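Side-chain contacts in hypothetical protein Rv2827c (Mycobacterium tuberculosis, PDB 1ZEL), which is of unknown function but probably binds DNA, with a winged helix-turn-helix element and a part related to the AbiEi family of antitoxins: residues Leu186-Ala191 / Arg221-Arg226; Thr192-Phe197 / Trp231-Tyr236; Cys214-Leu219 / Pro244-Ala249; Ala249-Arg254 / Pro279-Val284. All coordinates share one frame; numbering follows the deposited sequence.

Interaction 1 (Leu186-Ala191 / Arg221-Arg226). With FMT (formic acid), chain G.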
loop_
_atom_site.group_PDB
_atom_site.type_symbol
_atom_site.label_atom_id
_atom_site.label_comp_id
_atom_site.label_asym_id
_atom_site.label_seq_id
_atom_site.Cartn_x
_atom_site.Cartn_y
_atom_site.Cartn_z
ATOM N N LEU A 186 -9.113 1.235 -5.584
ATOM C CA LEU A 186 -8.114 0.497 -6.340
ATOM C C LEU A 186 -8.442 0.513 -7.830
ATOM O O LEU A 186 -7.582 0.833 -8.654
ATOM C CB LEU A 186 -8.029 -0.945 -5.850
ATOM C CG LEU A 186 -7.159 -1.862 -6.707
ATOM C CD1 LEU A 186 -5.667 -1.449 -6.712
ATOM C CD2 LEU A 186 -7.356 -3.247 -6.205
ATOM N N LEU A 187 -9.691 0.208 -8.173
ATOM C CA LEU A 187 -10.064 0.110 -9.572
ATOM C C LEU A 187 -9.905 1.490 -10.207
ATOM O O LEU A 187 -9.388 1.622 -11.328
ATOM C CB LEU A 187 -11.504 -0.392 -9.722
ATOM C CG LEU A 187 -11.970 -0.790 -11.125
ATOM C CD1 LEU A 187 -13.023 -1.912 -11.050
ATOM C CD2 LEU A 187 -12.531 0.466 -11.866
ATOM N N VAL A 188 -10.366 2.525 -9.514
ATOM C CA VAL A 188 -10.240 3.875 -10.076
ATOM C C VAL A 188 -8.767 4.273 -10.222
ATOM O O VAL A 188 -8.384 4.912 -11.199
ATOM C CB VAL A 188 -11.036 4.909 -9.288
ATOM C CG1 VAL A 188 -10.737 6.311 -9.809
ATOM C CG2 VAL A 188 -12.553 4.586 -9.421
ATOM N N GLN A 189 -7.943 3.860 -9.273
ATOM C CA GLN A 189 -6.520 4.174 -9.341
ATOM C C GLN A 189 -5.915 3.593 -10.608
ATOM O O GLN A 189 -5.246 4.287 -11.370
ATOM C CB GLN A 189 -5.772 3.600 -8.134
ATOM C CG GLN A 189 -4.264 3.906 -8.192
ATOM C CD GLN A 189 -3.437 2.943 -7.389
ATOM O OE1 GLN A 189 -3.866 2.468 -6.350
ATOM N NE2 GLN A 189 -2.225 2.659 -7.858
ATOM N N ILE A 190 -6.141 2.300 -10.826
ATOM C CA ILE A 190 -5.459 1.635 -11.925
ATOM C C ILE A 190 -6.078 2.011 -13.302
ATOM O O ILE A 190 -5.402 1.937 -14.328
ATOM C CB ILE A 190 -5.427 0.118 -11.670
ATOM C CG1 ILE A 190 -6.831 -0.468 -11.739
ATOM C CG2 ILE A 190 -4.883 -0.160 -10.249
ATOM C CD1 ILE A 190 -6.843 -2.008 -11.614
ATOM N N ALA A 191 -7.351 2.407 -13.320
ATOM C CA ALA A 191 -7.960 2.957 -14.551
ATOM C C ALA A 191 -7.411 4.363 -14.838
ATOM O O ALA A 191 -7.108 4.711 -15.993
ATOM C CB ALA A 191 -9.494 3.007 -14.414
ATOM N N ARG A 221 -18.303 8.236 -7.608
ATOM C CA ARG A 221 -17.902 9.378 -6.783
ATOM C C ARG A 221 -16.372 9.490 -6.790
ATOM O O ARG A 221 -15.821 10.582 -6.789
ATOM C CB ARG A 221 -18.449 9.249 -5.367
ATOM C CG ARG A 221 -19.978 9.401 -5.293
ATOM C CD ARG A 221 -20.430 9.308 -3.845
ATOM N NE ARG A 221 -19.799 10.338 -3.018
ATOM C CZ ARG A 221 -19.440 10.167 -1.748
ATOM N NH1 ARG A 221 -19.643 9.000 -1.150
ATOM N NH2 ARG A 221 -18.861 11.161 -1.082
ATOM N N LEU A 222 -15.702 8.350 -6.833
ATOM C CA LEU A 222 -14.233 8.320 -6.938
ATOM C C LEU A 222 -13.697 8.711 -8.326
ATOM O O LEU A 222 -12.570 9.173 -8.434
ATOM C CB LEU A 222 -13.702 6.960 -6.527
ATOM C CG LEU A 222 -13.776 6.674 -5.015
ATOM C CD1 LEU A 222 -13.598 5.227 -4.752
ATOM C CD2 LEU A 222 -12.701 7.422 -4.277
ATOM N N LEU A 223 -14.499 8.513 -9.373
ATOM C CA LEU A 223 -14.151 8.983 -10.726
ATOM C C LEU A 223 -14.460 10.454 -10.943
ATOM O O LEU A 223 -13.936 11.080 -11.871
ATOM C CB LEU A 223 -14.894 8.154 -11.781
ATOM C CG LEU A 223 -14.352 6.767 -12.006
ATOM C CD1 LEU A 223 -15.460 5.911 -12.603
ATOM C CD2 LEU A 223 -13.088 6.825 -12.892
ATOM N N SER A 224 -15.313 11.026 -10.099
ATOM C CA SER A 224 -15.701 12.416 -10.280
ATOM C C SER A 224 -14.494 13.344 -10.245
ATOM O O SER A 224 -13.856 13.505 -9.210
ATOM C CB SER A 224 -16.757 12.836 -9.252
ATOM O OG SER A 224 -17.083 14.211 -9.437
ATOM N N GLY A 225 -14.165 13.937 -11.390
ATOM C CA GLY A 225 -13.053 14.886 -11.460
ATOM C C GLY A 225 -11.845 14.265 -12.144
ATOM O O GLY A 225 -10.889 14.953 -12.477
ATOM N N ARG A 226 -11.877 12.958 -12.342
ATOM C CA ARG A 226 -10.841 12.288 -13.116
ATOM C C ARG A 226 -11.049 12.618 -14.609
ATOM O O ARG A 226 -12.157 12.991 -15.024
ATOM C CB ARG A 226 -10.868 10.747 -12.926
ATOM C CG ARG A 226 -10.947 10.176 -11.508
ATOM C CD ARG A 226 -9.674 10.336 -10.678
ATOM N NE ARG A 226 -9.488 11.752 -10.330
ATOM C CZ ARG A 226 -10.222 12.432 -9.454
ATOM N NH1 ARG A 226 -11.214 11.844 -8.775
ATOM N NH2 ARG A 226 -9.962 13.719 -9.249
HETATM C C FMT G . -7.777 13.655 -11.781
HETATM O O1 FMT G . -6.984 12.721 -11.774
HETATM O O2 FMT G . -7.551 14.738 -11.246
#
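The flat guanidinium of Arg226 belongs to a side chain whose CG touches Val188 CG1 at 4.2 Å. Its polar partners lie at the edge. Leu222 O sits there, practically in the guanidinium plane, and accepts from Arg226 NH1 at 3.0 Å with an N-H...O angle of 149°. Seen from the carbonyl, the donor stands 40° above the C=O plane. The same oxygen also accepts from Trp149 NE1. Elsewhere on the edge lies a formic acid molecule, probably from the crystallisation liquor. Arg226 NH2 makes a weak bond to its O2, at 3.3 Å.

Val188 carries the apolar part. Both of its methyls reach helix 216-223. CG1 is anti to the backbone N (chi1 173°) and comes within 3.7 Å of Leu222 O. CG2 meets Leu222 CB at 3.9 Å and Leu223 CG at 3.8 Å. The valine fork thus fits against the last turn of that helix. Helix 228-240 adds Trp231 against Leu223.

No hydrogen bond joins the segments. The direct contact rests on apolar packing of buried side chains, while Arg226, in the turn after helix 216-223, folds back to the carbonyl of Leu222 near the end of that helix.

Interaction 2 (Thr192-Phe197 / Trp231-Tyr236)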
loop_
_atom_site.group_PDB
_atom_site.type_symbol
_atom_site.label_atom_id
_atom_site.label_comp_id
_atom_site.label_asym_id
_atom_site.label_seq_id
_atom_site.Cartn_x
_atom_site.Cartn_y
_atom_site.Cartn_z
ATOM N N THR A 192 -7.279 5.171 -13.795
ATOM C CA THR A 192 -6.806 6.551 -13.963
ATOM C C THR A 192 -5.358 6.585 -14.414
ATOM O O THR A 192 -5.003 7.350 -15.349
ATOM C CB THR A 192 -6.991 7.378 -12.663
ATOM O OG1 THR A 192 -8.378 7.431 -12.338
ATOM C CG2 THR A 192 -6.454 8.808 -12.813
ATOM N N ARG A 193 -4.529 5.763 -13.764
ATOM C CA ARG A 193 -3.094 5.743 -14.046
ATOM C C ARG A 193 -2.609 4.296 -14.097
ATOM O O ARG A 193 -2.055 3.816 -13.132
ATOM C CB ARG A 193 -2.332 6.516 -12.958
ATOM C CG ARG A 193 -2.464 8.051 -13.110
ATOM C CD ARG A 193 -1.848 8.792 -11.963
ATOM N NE ARG A 193 -2.508 10.078 -11.768
ATOM C CZ ARG A 193 -2.053 11.044 -10.977
ATOM N NH1 ARG A 193 -0.912 10.884 -10.316
ATOM N NH2 ARG A 193 -2.738 12.173 -10.855
ATOM N N PRO A 194 -2.855 3.598 -15.215
ATOM C CA PRO A 194 -2.451 2.195 -15.292
ATOM C C PRO A 194 -0.971 1.970 -15.007
ATOM O O PRO A 194 -0.613 0.905 -14.540
ATOM C CB PRO A 194 -2.805 1.801 -16.726
ATOM C CG PRO A 194 -3.897 2.772 -17.123
ATOM C CD PRO A 194 -3.587 4.038 -16.422
ATOM N N ALA A 195 -0.121 2.972 -15.250
ATOM C CA ALA A 195 1.337 2.817 -15.092
ATOM C C ALA A 195 1.733 2.817 -13.610
ATOM O O ALA A 195 2.842 2.367 -13.254
ATOM C CB ALA A 195 2.109 3.935 -15.866
ATOM N N SER A 196 0.809 3.267 -12.752
ATOM C CA SER A 196 1.041 3.293 -11.322
ATOM C C SER A 196 0.937 1.910 -10.714
ATOM O O SER A 196 1.347 1.705 -9.565
ATOM C CB SER A 196 0.054 4.227 -10.622
ATOM O OG SER A 196 -1.235 3.649 -10.574
ATOM N N PHE A 197 0.408 0.961 -11.484
ATOM C CA PHE A 197 0.190 -0.389 -10.976
ATOM C C PHE A 197 1.131 -1.367 -11.673
ATOM O O PHE A 197 1.248 -1.362 -12.903
ATOM C CB PHE A 197 -1.270 -0.789 -11.171
ATOM C CG PHE A 197 -1.619 -2.120 -10.571
ATOM C CD1 PHE A 197 -2.000 -2.231 -9.231
ATOM C CD2 PHE A 197 -1.635 -3.252 -11.361
ATOM C CE1 PHE A 197 -2.359 -3.484 -8.688
ATOM C CE2 PHE A 197 -1.974 -4.499 -10.833
ATOM C CZ PHE A 197 -2.346 -4.618 -9.508
ATOM N N TRP A 231 -12.688 7.233 -16.778
ATOM C CA TRP A 231 -14.038 6.713 -16.847
ATOM C C TRP A 231 -14.132 5.613 -17.889
ATOM O O TRP A 231 -14.708 4.548 -17.634
ATOM C CB TRP A 231 -15.011 7.841 -17.217
ATOM C CG TRP A 231 -15.275 8.805 -16.116
ATOM C CD1 TRP A 231 -14.483 9.844 -15.726
ATOM C CD2 TRP A 231 -16.448 8.842 -15.282
ATOM N NE1 TRP A 231 -15.093 10.535 -14.688
ATOM C CE2 TRP A 231 -16.297 9.938 -14.400
ATOM C CE3 TRP A 231 -17.612 8.057 -15.205
ATOM C CZ2 TRP A 231 -17.273 10.269 -13.438
ATOM C CZ3 TRP A 231 -18.579 8.371 -14.245
ATOM C CH2 TRP A 231 -18.393 9.463 -13.362
ATOM N N GLN A 232 -13.546 5.863 -19.059
ATOM C CA GLN A 232 -13.514 4.853 -20.138
ATOM C C GLN A 232 -12.835 3.578 -19.672
ATOM O O GLN A 232 -13.389 2.474 -19.823
ATOM C CB GLN A 232 -12.820 5.409 -21.390
ATOM C CG GLN A 232 -13.596 6.550 -22.046
ATOM C CD GLN A 232 -12.740 7.326 -23.016
ATOM O OE1 GLN A 232 -12.167 8.341 -22.652
ATOM N NE2 GLN A 232 -12.633 6.846 -24.251
ATOM N N ARG A 233 -11.637 3.726 -19.118
ATOM C CA ARG A 233 -10.899 2.573 -18.623
ATOM C C ARG A 233 -11.575 1.842 -17.472
ATOM O O ARG A 233 -11.601 0.596 -17.451
ATOM C CB ARG A 233 -9.451 2.946 -18.310
ATOM C CG ARG A 233 -8.723 3.394 -19.561
ATOM C CD ARG A 233 -7.237 3.376 -19.392
ATOM N NE ARG A 233 -6.794 4.500 -18.600
ATOM C CZ ARG A 233 -6.242 5.604 -19.087
ATOM N NH1 ARG A 233 -6.071 5.765 -20.393
ATOM N NH2 ARG A 233 -5.861 6.555 -18.246
ATOM N N ALA A 234 -12.180 2.593 -16.553
ATOM C CA ALA A 234 -12.855 1.969 -15.406
ATOM C C ALA A 234 -14.062 1.188 -15.870
ATOM O O ALA A 234 -14.354 0.100 -15.365
ATOM C CB ALA A 234 -13.285 3.039 -14.383
ATOM N N SER A 235 -14.780 1.765 -16.829
ATOM C CA SER A 235 -15.969 1.120 -17.362
ATOM C C SER A 235 -15.615 -0.141 -18.133
ATOM O O SER A 235 -16.317 -1.161 -18.030
ATOM C CB SER A 235 -16.786 2.082 -18.218
ATOM O OG SER A 235 -17.125 3.216 -17.455
ATOM N N TYR A 236 -14.521 -0.077 -18.892
ATOM C CA TYR A 236 -13.984 -1.247 -19.579
ATOM C C TYR A 236 -13.524 -2.361 -18.617
ATOM O O TYR A 236 -13.649 -3.550 -18.926
ATOM C CB TYR A 236 -12.798 -0.823 -20.447
ATOM C CG TYR A 236 -12.206 -1.957 -21.237
ATOM C CD1 TYR A 236 -12.912 -2.538 -22.284
ATOM C CD2 TYR A 236 -10.930 -2.441 -20.952
ATOM C CE1 TYR A 236 -12.375 -3.580 -23.032
ATOM C CE2 TYR A 236 -10.387 -3.493 -21.694
ATOM C CZ TYR A 236 -11.114 -4.057 -22.725
ATOM O OH TYR A 236 -10.570 -5.086 -23.463
#
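Arg233 reaches from helix 228-240 to Thr192, the last residue of helix 183-192, and to Pro194 just beyond it. Its CB points toward that chain end, and CG continues the reach. CD comes within 4.1 Å of Pro194 CG. The chain then bends at chi3, and NE lies 3.7 Å from Pro194 CG, with Pro194 CD a little farther off at 3.9 Å. The two side chains cross at about a right angle. NE also donates to Ala191 O, its strongest polar partner.

One arginine therefore joins three elements of a largely helical region: the C-terminal carbonyls of helix 183-192, helix 228-240 and an outer strand of the small mixed sheet. Both segments belong to the part of the chain that matches the AbiEi antitoxin C-terminal domain family. Between them the chain is mostly helical and holds no strand.

At the tip, NH2 makes a weak bond to Thr192 O, 3.1 Å long and bent to 134°. This oxygen lies at the edge of the guanidinium, near its plane. NH2 also passes 3.9 Å from Pro194 CD. NH1 turns the other way and donates to Arg263 O, in strand 262-264. Thr262 and Phe264 of the same strand touch the arginine side chain. Beyond the helix end the chain enters the short 3-10 segment 194-196, which begins with Pro194.

Interaction 3 (Cys214-Leu219 / Pro244-Ala249). With FMT (formic acid), chain J.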
loop_
_atom_site.group_PDB
_atom_site.type_symbol
_atom_site.label_atom_id
_atom_site.label_comp_id
_atom_site.label_asym_id
_atom_site.label_seq_id
_atom_site.Cartn_x
_atom_site.Cartn_y
_atom_site.Cartn_z
ATOM N N CYS A 214 -17.200 -4.086 -6.149
ATOM C CA CYS A 214 -17.276 -2.630 -6.297
ATOM C C CYS A 214 -18.723 -2.215 -6.363
ATOM O O CYS A 214 -19.517 -2.793 -7.099
ATOM C CB CYS A 214 -16.595 -2.157 -7.584
ATOM S SG CYS A 214 -14.831 -2.395 -7.573
ATOM N N SER A 215 -19.047 -1.196 -5.585
ATOM C CA SER A 215 -20.326 -0.521 -5.697
ATOM C C SER A 215 -20.176 0.553 -6.777
ATOM O O SER A 215 -19.226 1.358 -6.763
ATOM C CB SER A 215 -20.669 0.092 -4.337
ATOM O OG SER A 215 -21.419 1.262 -4.508
ATOM N N ASP A 216 -21.103 0.578 -7.726
ATOM C CA ASP A 216 -21.014 1.557 -8.809
ATOM C C ASP A 216 -21.205 3.008 -8.339
ATOM O O ASP A 216 -20.651 3.922 -8.937
ATOM C CB ASP A 216 -21.947 1.186 -9.956
ATOM C CG ASP A 216 -21.595 -0.177 -10.582
ATOM O OD1 ASP A 216 -20.480 -0.721 -10.372
ATOM O OD2 ASP A 216 -22.443 -0.727 -11.276
ATOM N N GLU A 217 -21.960 3.230 -7.263
ATOM C CA GLU A 217 -22.054 4.597 -6.730
ATOM C C GLU A 217 -20.702 5.076 -6.210
ATOM O O GLU A 217 -20.333 6.229 -6.415
ATOM C CB GLU A 217 -23.093 4.740 -5.621
ATOM C CG GLU A 217 -23.141 6.197 -5.108
ATOM C CD GLU A 217 -24.124 6.446 -3.961
ATOM O OE1 GLU A 217 -25.184 5.779 -3.918
ATOM O OE2 GLU A 217 -23.831 7.321 -3.114
ATOM N N ARG A 218 -19.985 4.209 -5.507
ATOM C CA ARG A 218 -18.648 4.588 -5.008
ATOM C C ARG A 218 -17.693 4.803 -6.153
ATOM O O ARG A 218 -16.917 5.749 -6.134
ATOM C CB ARG A 218 -18.092 3.532 -4.073
ATOM C CG ARG A 218 -18.791 3.553 -2.754
ATOM C CD ARG A 218 -18.393 2.372 -1.911
ATOM N NE ARG A 218 -17.077 2.551 -1.309
ATOM C CZ ARG A 218 -16.844 3.263 -0.212
ATOM N NH1 ARG A 218 -15.618 3.342 0.259
ATOM N NH2 ARG A 218 -17.824 3.879 0.416
ATOM N N LEU A 219 -17.754 3.939 -7.168
ATOM C CA LEU A 219 -16.921 4.119 -8.364
ATOM C C LEU A 219 -17.140 5.506 -8.963
ATOM O O LEU A 219 -16.192 6.241 -9.263
ATOM C CB LEU A 219 -17.245 3.045 -9.412
ATOM C CG LEU A 219 -16.646 1.660 -9.113
ATOM C CD1 LEU A 219 -17.110 0.674 -10.185
ATOM C CD2 LEU A 219 -15.102 1.696 -9.055
ATOM N N PRO A 244 -20.725 -6.027 -18.539
ATOM C CA PRO A 244 -20.810 -5.013 -19.596
ATOM C C PRO A 244 -21.920 -3.973 -19.360
ATOM O O PRO A 244 -21.708 -2.773 -19.607
ATOM C CB PRO A 244 -21.085 -5.844 -20.866
ATOM C CG PRO A 244 -21.587 -7.165 -20.363
ATOM C CD PRO A 244 -20.902 -7.393 -19.072
ATOM N N ALA A 245 -23.064 -4.413 -18.841
ATOM C CA ALA A 245 -24.165 -3.490 -18.585
ATOM C C ALA A 245 -23.758 -2.453 -17.531
ATOM O O ALA A 245 -23.992 -1.259 -17.717
ATOM C CB ALA A 245 -25.430 -4.241 -18.178
ATOM N N ARG A 246 -23.105 -2.900 -16.456
ATOM C CA ARG A 246 -22.636 -1.967 -15.415
ATOM C C ARG A 246 -21.612 -0.990 -15.982
ATOM O O ARG A 246 -21.635 0.204 -15.656
ATOM C CB ARG A 246 -22.055 -2.720 -14.204
ATOM C CG ARG A 246 -23.128 -3.411 -13.315
ATOM C CD ARG A 246 -22.499 -4.161 -12.122
ATOM N NE ARG A 246 -21.538 -3.324 -11.391
ATOM C CZ ARG A 246 -20.602 -3.792 -10.570
ATOM N NH1 ARG A 246 -20.504 -5.091 -10.335
ATOM N NH2 ARG A 246 -19.769 -2.958 -9.984
ATOM N N GLY A 247 -20.708 -1.501 -16.822
ATOM C CA GLY A 247 -19.670 -0.663 -17.435
ATOM C C GLY A 247 -20.239 0.450 -18.307
ATOM O O GLY A 247 -19.829 1.617 -18.207
ATOM N N GLN A 248 -21.213 0.103 -19.141
ATOM C CA GLN A 248 -21.854 1.089 -20.008
ATOM C C GLN A 248 -22.681 2.117 -19.216
ATOM O O GLN A 248 -22.717 3.314 -19.564
ATOM C CB GLN A 248 -22.680 0.370 -21.069
ATOM C CG GLN A 248 -21.781 -0.399 -22.057
ATOM C CD GLN A 248 -22.528 -1.407 -22.909
ATOM O OE1 GLN A 248 -23.699 -1.220 -23.233
ATOM N NE2 GLN A 248 -21.845 -2.482 -23.288
ATOM N N ALA A 249 -23.301 1.667 -18.126
ATOM C CA ALA A 249 -24.075 2.575 -17.281
ATOM C C ALA A 249 -23.150 3.535 -16.547
ATOM O O ALA A 249 -23.468 4.719 -16.389
ATOM C CB ALA A 249 -24.912 1.813 -16.291
HETATM C C FMT J . -21.824 2.606 -1.230
HETATM O O1 FMT J . -21.327 3.733 -1.156
HETATM O O2 FMT J . -22.406 2.168 -2.224
HETATM O O HOH W 1 -22.907 0.925 -13.357
#
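Asp216 OD2 is gripped by two donors. Arg246 NE reaches it at 2.8 Å with an N-H...O angle of 151°, on the syn side and 16° out of the carboxylate plane. A water donates to it at 2.7 Å and gives its other hydrogen bond to Arg246 O, so it ties the carboxylate to the backbone of the same arginine.

The salt bridge also involves OD1. Arg246 NE makes a weak bond to it at 3.0 Å. The 2.4 Å modelled between Asp216 OD1 and Arg246 NH2 is very short, and its exact value is doubtful. The two flat groups are not coplanar; their planes lie 36° apart. Arg246 runs extended through chi2 and bends at chi3, which turns its NE and NH2 side to the carboxylate. NH1 is taken by Val211 O, so the guanidinium has a second hold. Leu238 of helix 228-240 packs against both side chains.

Ser215, just before Asp216, is the N-cap of helix 216-223. Its OG accepts a weak bond from Arg218 N. Ser215 OG also donates to O2 of a formic acid molecule, probably from the crystallisation liquor, at 2.6 Å.

Asp216 is the first residue of its helix, where a negative charge is probably favoured by the helix dipole. The pairing is an interhelical salt bridge between the first turns of helices 216-223 and 244-251.

Interaction 4 (Ala249-Arg254 / Pro279-Val284)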
loop_
_atom_site.group_PDB
_atom_site.type_symbol
_atom_site.label_atom_id
_atom_site.label_comp_id
_atom_site.label_asym_id
_atom_site.label_seq_id
_atom_site.Cartn_x
_atom_site.Cartn_y
_atom_site.Cartn_z
ATOM N N ALA A 249 -23.301 1.667 -18.126
ATOM C CA ALA A 249 -24.075 2.575 -17.281
ATOM C C ALA A 249 -23.150 3.535 -16.547
ATOM O O ALA A 249 -23.468 4.719 -16.389
ATOM C CB ALA A 249 -24.912 1.813 -16.291
ATOM N N LEU A 250 -22.007 3.027 -16.096
ATOM C CA LEU A 250 -21.046 3.863 -15.383
ATOM C C LEU A 250 -20.515 4.892 -16.349
ATOM O O LEU A 250 -20.406 6.080 -16.017
ATOM C CB LEU A 250 -19.892 3.007 -14.799
ATOM C CG LEU A 250 -18.806 3.833 -14.084
ATOM C CD1 LEU A 250 -19.408 4.557 -12.881
ATOM C CD2 LEU A 250 -17.623 2.962 -13.691
ATOM N N LEU A 251 -20.205 4.447 -17.567
ATOM C CA LEU A 251 -19.595 5.367 -18.537
ATOM C C LEU A 251 -20.559 6.486 -18.890
ATOM O O LEU A 251 -20.141 7.629 -19.075
ATOM C CB LEU A 251 -19.086 4.648 -19.801
ATOM C CG LEU A 251 -18.282 5.502 -20.803
ATOM C CD1 LEU A 251 -17.139 6.315 -20.168
ATOM C CD2 LEU A 251 -17.747 4.662 -21.907
ATOM N N ALA A 252 -21.849 6.166 -18.941
ATOM C CA ALA A 252 -22.874 7.164 -19.215
ATOM C C ALA A 252 -22.985 8.272 -18.164
ATOM O O ALA A 252 -23.639 9.289 -18.402
ATOM C CB ALA A 252 -24.218 6.486 -19.437
ATOM N N LYS A 253 -22.332 8.107 -17.013
ATOM C CA LYS A 253 -22.436 9.094 -15.925
ATOM C C LYS A 253 -21.252 10.074 -15.870
ATOM O O LYS A 253 -21.164 10.912 -14.959
ATOM C CB LYS A 253 -22.646 8.393 -14.580
ATOM C CG LYS A 253 -24.064 7.812 -14.424
ATOM C CD LYS A 253 -24.172 6.919 -13.198
ATOM C CE LYS A 253 -25.599 6.434 -12.928
ATOM N NZ LYS A 253 -25.930 5.169 -13.686
ATOM N N ARG A 254 -20.370 9.978 -16.868
ATOM C CA ARG A 254 -19.180 10.836 -16.978
ATOM C C ARG A 254 -19.622 12.283 -17.135
ATOM O O ARG A 254 -20.764 12.550 -17.550
ATOM C CB ARG A 254 -18.332 10.416 -18.185
ATOM C CG ARG A 254 -19.064 10.558 -19.525
ATOM C CD ARG A 254 -18.202 10.184 -20.721
ATOM N NE ARG A 254 -18.862 10.470 -21.992
ATOM C CZ ARG A 254 -19.860 9.762 -22.503
ATOM N NH1 ARG A 254 -20.352 8.726 -21.853
ATOM N NH2 ARG A 254 -20.383 10.105 -23.673
ATOM N N PRO A 279 -15.410 -0.282 -28.915
ATOM C CA PRO A 279 -16.070 0.970 -29.295
ATOM C C PRO A 279 -17.079 1.485 -28.242
ATOM O O PRO A 279 -17.335 2.692 -28.181
ATOM C CB PRO A 279 -16.761 0.609 -30.617
ATOM C CG PRO A 279 -16.950 -0.884 -30.549
ATOM C CD PRO A 279 -15.714 -1.370 -29.865
ATOM N N GLU A 280 -17.621 0.583 -27.419
ATOM C CA GLU A 280 -18.535 0.941 -26.340
ATOM C C GLU A 280 -17.881 1.944 -25.376
ATOM O O GLU A 280 -18.551 2.752 -24.755
ATOM C CB GLU A 280 -18.960 -0.330 -25.589
ATOM C CG GLU A 280 -19.560 -1.453 -26.481
ATOM C CD GLU A 280 -18.519 -2.326 -27.212
ATOM O OE1 GLU A 280 -17.307 -2.228 -26.918
ATOM O OE2 GLU A 280 -18.922 -3.131 -28.092
ATOM N N TYR A 281 -16.549 1.875 -25.265
ATOM C CA TYR A 281 -15.800 2.716 -24.319
ATOM C C TYR A 281 -14.801 3.616 -25.020
ATOM O O TYR A 281 -13.990 4.292 -24.366
ATOM C CB TYR A 281 -15.106 1.843 -23.259
ATOM C CG TYR A 281 -16.053 0.822 -22.702
ATOM C CD1 TYR A 281 -16.057 -0.490 -23.180
ATOM C CD2 TYR A 281 -17.021 1.184 -21.773
ATOM C CE1 TYR A 281 -16.977 -1.426 -22.688
ATOM C CE2 TYR A 281 -17.940 0.259 -21.286
ATOM C CZ TYR A 281 -17.915 -1.045 -21.759
ATOM O OH TYR A 281 -18.820 -1.969 -21.267
ATOM N N GLN A 282 -14.889 3.642 -26.356
ATOM C CA GLN A 282 -13.923 4.293 -27.228
ATOM C C GLN A 282 -12.513 4.009 -26.757
ATOM O O GLN A 282 -11.734 4.916 -26.483
ATOM C CB GLN A 282 -14.216 5.808 -27.346
ATOM C CG GLN A 282 -15.584 6.115 -28.049
ATOM C CD GLN A 282 -15.550 5.778 -29.526
ATOM O OE1 GLN A 282 -14.808 6.395 -30.281
ATOM N NE2 GLN A 282 -16.327 4.779 -29.943
ATOM N N LEU A 283 -12.202 2.719 -26.657
ATOM C CA LEU A 283 -10.989 2.293 -26.009
ATOM C C LEU A 283 -10.253 1.269 -26.842
ATOM O O LEU A 283 -10.847 0.297 -27.331
ATOM C CB LEU A 283 -11.354 1.704 -24.630
ATOM C CG LEU A 283 -10.251 1.300 -23.681
ATOM C CD1 LEU A 283 -10.723 1.566 -22.294
ATOM C CD2 LEU A 283 -9.930 -0.153 -23.853
ATOM N N VAL A 284 -8.953 1.500 -26.991
ATOM C CA VAL A 284 -8.037 0.522 -27.569
ATOM C C VAL A 284 -7.312 -0.144 -26.380
ATOM O O VAL A 284 -6.584 0.512 -25.637
ATOM C CB VAL A 284 -7.028 1.190 -28.524
ATOM C CG1 VAL A 284 -5.996 0.175 -29.002
ATOM C CG2 VAL A 284 -7.780 1.793 -29.740
#
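Leu251 CD2 makes the whole contact. It lies 3.6 Å from Tyr281 CD2 and 4.1 Å from Tyr281 CB, and it also rests on Glu280 O at 3.5 Å. The leucine reaches there because CG is anti to the backbone N (chi1 -173°), which carries the branch out from helix 244-251.

Glu280 CB lies 3.7 Å above one face of the Tyr281 ring, displaced toward the rim. The ring hydroxyl bonds to Asp239, and the backbone O of Tyr281 accepts from Gln232; both partners are on helix 228-240. Gln282 and Leu283 form a G1 beta bulge opposite Ala278. Gln282 NE2 donates to Pro279 O at 2.9 Å, on a lone pair, and braces the turn.

In the leucine's own segment, Arg254 NH1 folds back to Leu251 O at 3.0 Å. The backbone N of Arg254 takes that oxygen from its opposite face.

No hydrogen bond crosses between the segments. This is a van der Waals contact, mainly apolar. The polar groups around it are bonded partly within their own segments and partly to Asp239, Gln232 and Glu257.

The four contacts join neighbouring helices and the small sheet at one end of the molecule. Interactions 1 and 2 are closest, with centres about 8 Å apart, and Leu223 O lies 3.1 Å from Trp231 NE1 between them. Interactions 1 and 3 share helix 216-223, where Val188 CG2 meets Leu219 CD2 at 3.9 Å. Interactions 3 and 4 share helix 244-251 and Ala249; their centres are about 11 Å apart. Trp231 CZ3 packs on Leu250 O at 3.4 Å, where interaction 2 touches interaction 4. The sodium ion, whose site includes Arg167, Asp209 and Asp213, lies nearby: the Cys214 side chain of interaction 3 is about 8 Å from it.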